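Local coordinates for protein PtLCIB4 H88A mutant (Phaeodactylum tricornutum, PDB 5B5Z) that binds zinc and belongs to the LCIB group of beta-carbonic anhydrases, whose members probably interconvert carbon dioxide and bicarbonate, at residues A[112-117]-A[242-247]. Sequence-based numbering, arbitrary orientation.
Sequences YGSHVG and GGIQIN. With ZN (zinc ion), chain C.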
loop_
_atom_site.group_PDB
_atom_site.type_symbol
_atom_site.label_atom_id
_atom_site.label_comp_id
_atom_site.label_asym_id
_atom_site.label_seq_id
_atom_site.Cartn_x
_atom_site.Cartn_y
_atom_site.Cartn_z
ATOM N N TYR A 112 5.271 1.531 -11.427
ATOM C CA TYR A 112 3.817 1.354 -11.393
ATOM C C TYR A 112 3.373 0.367 -12.444
ATOM O O TYR A 112 4.068 0.134 -13.417
ATOM C CB TYR A 112 3.081 2.690 -11.597
ATOM C CG TYR A 112 3.094 3.259 -13.006
ATOM C CD1 TYR A 112 4.115 4.102 -13.438
ATOM C CD2 TYR A 112 2.050 2.997 -13.872
ATOM C CE1 TYR A 112 4.114 4.634 -14.734
ATOM C CE2 TYR A 112 2.036 3.519 -15.172
ATOM C CZ TYR A 112 3.071 4.329 -15.591
ATOM O OH TYR A 112 3.050 4.857 -16.880
ATOM N N GLY A 113 2.191 -0.185 -12.242
ATOM C CA GLY A 113 1.656 -1.069 -13.248
ATOM C C GLY A 113 0.391 -1.747 -12.833
ATOM O O GLY A 113 0.029 -1.816 -11.658
ATOM N N SER A 114 -0.277 -2.286 -13.842
ATOM C CA SER A 114 -1.339 -3.229 -13.616
ATOM C C SER A 114 -0.727 -4.590 -13.336
ATOM O O SER A 114 0.478 -4.766 -13.408
ATOM C CB SER A 114 -2.230 -3.312 -14.851
ATOM O OG SER A 114 -1.452 -3.759 -15.960
ATOM N N HIS A 115 -1.554 -5.566 -13.019
ATOM C CA HIS A 115 -1.021 -6.929 -12.940
ATOM C C HIS A 115 -2.057 -7.952 -13.392
ATOM O O HIS A 115 -3.244 -7.645 -13.521
ATOM C CB HIS A 115 -0.507 -7.261 -11.522
ATOM C CG HIS A 115 -1.583 -7.531 -10.518
ATOM N ND1 HIS A 115 -1.696 -8.730 -9.845
ATOM C CD2 HIS A 115 -2.586 -6.749 -10.061
ATOM C CE1 HIS A 115 -2.737 -8.675 -9.030
ATOM N NE2 HIS A 115 -3.284 -7.478 -9.124
ATOM N N VAL A 116 -1.590 -9.168 -13.635
ATOM C CA VAL A 116 -2.463 -10.234 -14.112
ATOM C C VAL A 116 -1.841 -11.575 -13.756
ATOM O O VAL A 116 -0.624 -11.732 -13.842
ATOM C CB VAL A 116 -2.698 -10.124 -15.635
ATOM C CG1 VAL A 116 -1.382 -10.205 -16.406
ATOM C CG2 VAL A 116 -3.681 -11.188 -16.091
ATOM N N GLY A 117 -2.674 -12.517 -13.332
ATOM C CA GLY A 117 -2.222 -13.869 -13.055
ATOM C C GLY A 117 -2.229 -14.726 -14.305
ATOM O O GLY A 117 -3.045 -14.527 -15.201
ATOM N N GLY A 242 6.909 1.932 -15.918
ATOM C CA GLY A 242 5.507 1.542 -15.904
ATOM C C GLY A 242 5.267 0.372 -16.816
ATOM O O GLY A 242 5.932 0.210 -17.834
ATOM N N GLY A 243 4.340 -0.485 -16.437
ATOM C CA GLY A 243 4.014 -1.605 -17.303
ATOM C C GLY A 243 3.015 -2.564 -16.701
ATOM O O GLY A 243 2.116 -2.173 -15.948
ATOM N N ILE A 244 3.197 -3.837 -17.029
ATOM C CA ILE A 244 2.284 -4.898 -16.630
ATOM C C ILE A 244 3.031 -5.987 -15.884
ATOM O O ILE A 244 3.952 -6.601 -16.412
ATOM C CB ILE A 244 1.567 -5.528 -17.859
ATOM C CG1 ILE A 244 0.827 -4.428 -18.631
ATOM C CG2 ILE A 244 0.641 -6.659 -17.391
ATOM C CD1 ILE A 244 0.328 -4.867 -19.970
ATOM N N GLN A 245 2.634 -6.191 -14.631
ATOM C CA GLN A 245 3.192 -7.199 -13.771
ATOM C C GLN A 245 2.493 -8.535 -14.040
ATOM O O GLN A 245 1.261 -8.613 -14.018
ATOM C CB GLN A 245 3.024 -6.722 -12.321
ATOM C CG GLN A 245 3.459 -7.641 -11.246
ATOM C CD GLN A 245 3.356 -6.961 -9.891
ATOM O OE1 GLN A 245 2.591 -5.986 -9.710
ATOM N NE2 GLN A 245 4.119 -7.461 -8.935
ATOM N N ILE A 246 3.266 -9.580 -14.310
ATOM C CA ILE A 246 2.677 -10.885 -14.597
ATOM C C ILE A 246 2.990 -11.861 -13.467
ATOM O O ILE A 246 4.142 -12.202 -13.225
ATOM C CB ILE A 246 3.170 -11.434 -15.949
ATOM C CG1 ILE A 246 2.753 -10.472 -17.066
ATOM C CG2 ILE A 246 2.615 -12.836 -16.196
ATOM C CD1 ILE A 246 3.250 -10.894 -18.458
ATOM N N ASN A 247 1.952 -12.261 -12.746
ATOM C CA ASN A 247 2.113 -13.119 -11.582
ATOM C C ASN A 247 1.941 -14.584 -11.964
ATOM O O ASN A 247 0.875 -15.001 -12.417
ATOM C CB ASN A 247 1.118 -12.718 -10.497
ATOM C CG ASN A 247 1.249 -11.261 -10.117
ATOM O OD1 ASN A 247 0.295 -10.495 -10.206
ATOM N ND2 ASN A 247 2.441 -10.866 -9.748
HETATM ZN ZN ZN C . -4.995 -6.725 -8.212
HETATM O O HOH W 1 0.053 -4.019 -9.839
HETATM O O HOH W 2 -5.719 -8.318 -7.425
#
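His115 and Asn247 make the side-chain hydrogen bond between two neighbouring parallel strands, 112-117 and 242-247, inside the mixed sheet at the centre of this beta-carbonic anhydrase fold. The imidazole gives its ND1 hydrogen to Asn247 OD1 at 2.7 Å, with the acceptor at the ring edge and in the ring plane, although ring and amide planes stand 62° apart. The second ring nitrogen, NE2, binds the zinc ion at 2.1 Å; Cys59, Cys139 and a water complete the site, which makes Asn247 a second-shell residue that helps fix the rotation of a metal ligand. The amide is itself steadied by Asp254, which accepts from ND2. With an alanine here instead of Asn247, His115 ND1 would lose this acceptor, and the ring would probably be freer to turn about its CB-CG bond.

The backbones are joined by five N-H to O=C bonds in parallel pairing, running from Gly243 N to Tyr112 O up to Asn247 N to Val116 O, the latter 2.8 Å long; the one from Ser114 N to Gly243 O is weak. On the His115 face, a water donates to both Gly113 O and Gln245 OE1, while Gln245 NE2 reaches Thr64 O. Gln245 CB also lies 3.7 Å from His115 CB.

The reverse face is more apolar. Val116 CG1 meets Ile246 CG1 and Ile244 CG2, both at 4.2 Å, and helix 205-228 packs over Ser114 and Ile244; Ser114 OG is hydrogen-bonded to Pro210 O there. Tyr112 CG lies between the backbone N and the carbonyl carbon (chi1 73°), which brings one ring face over Gly242, whose CA makes a CH-pi contact 3.7 Å from the ring centroid, 15° off the normal.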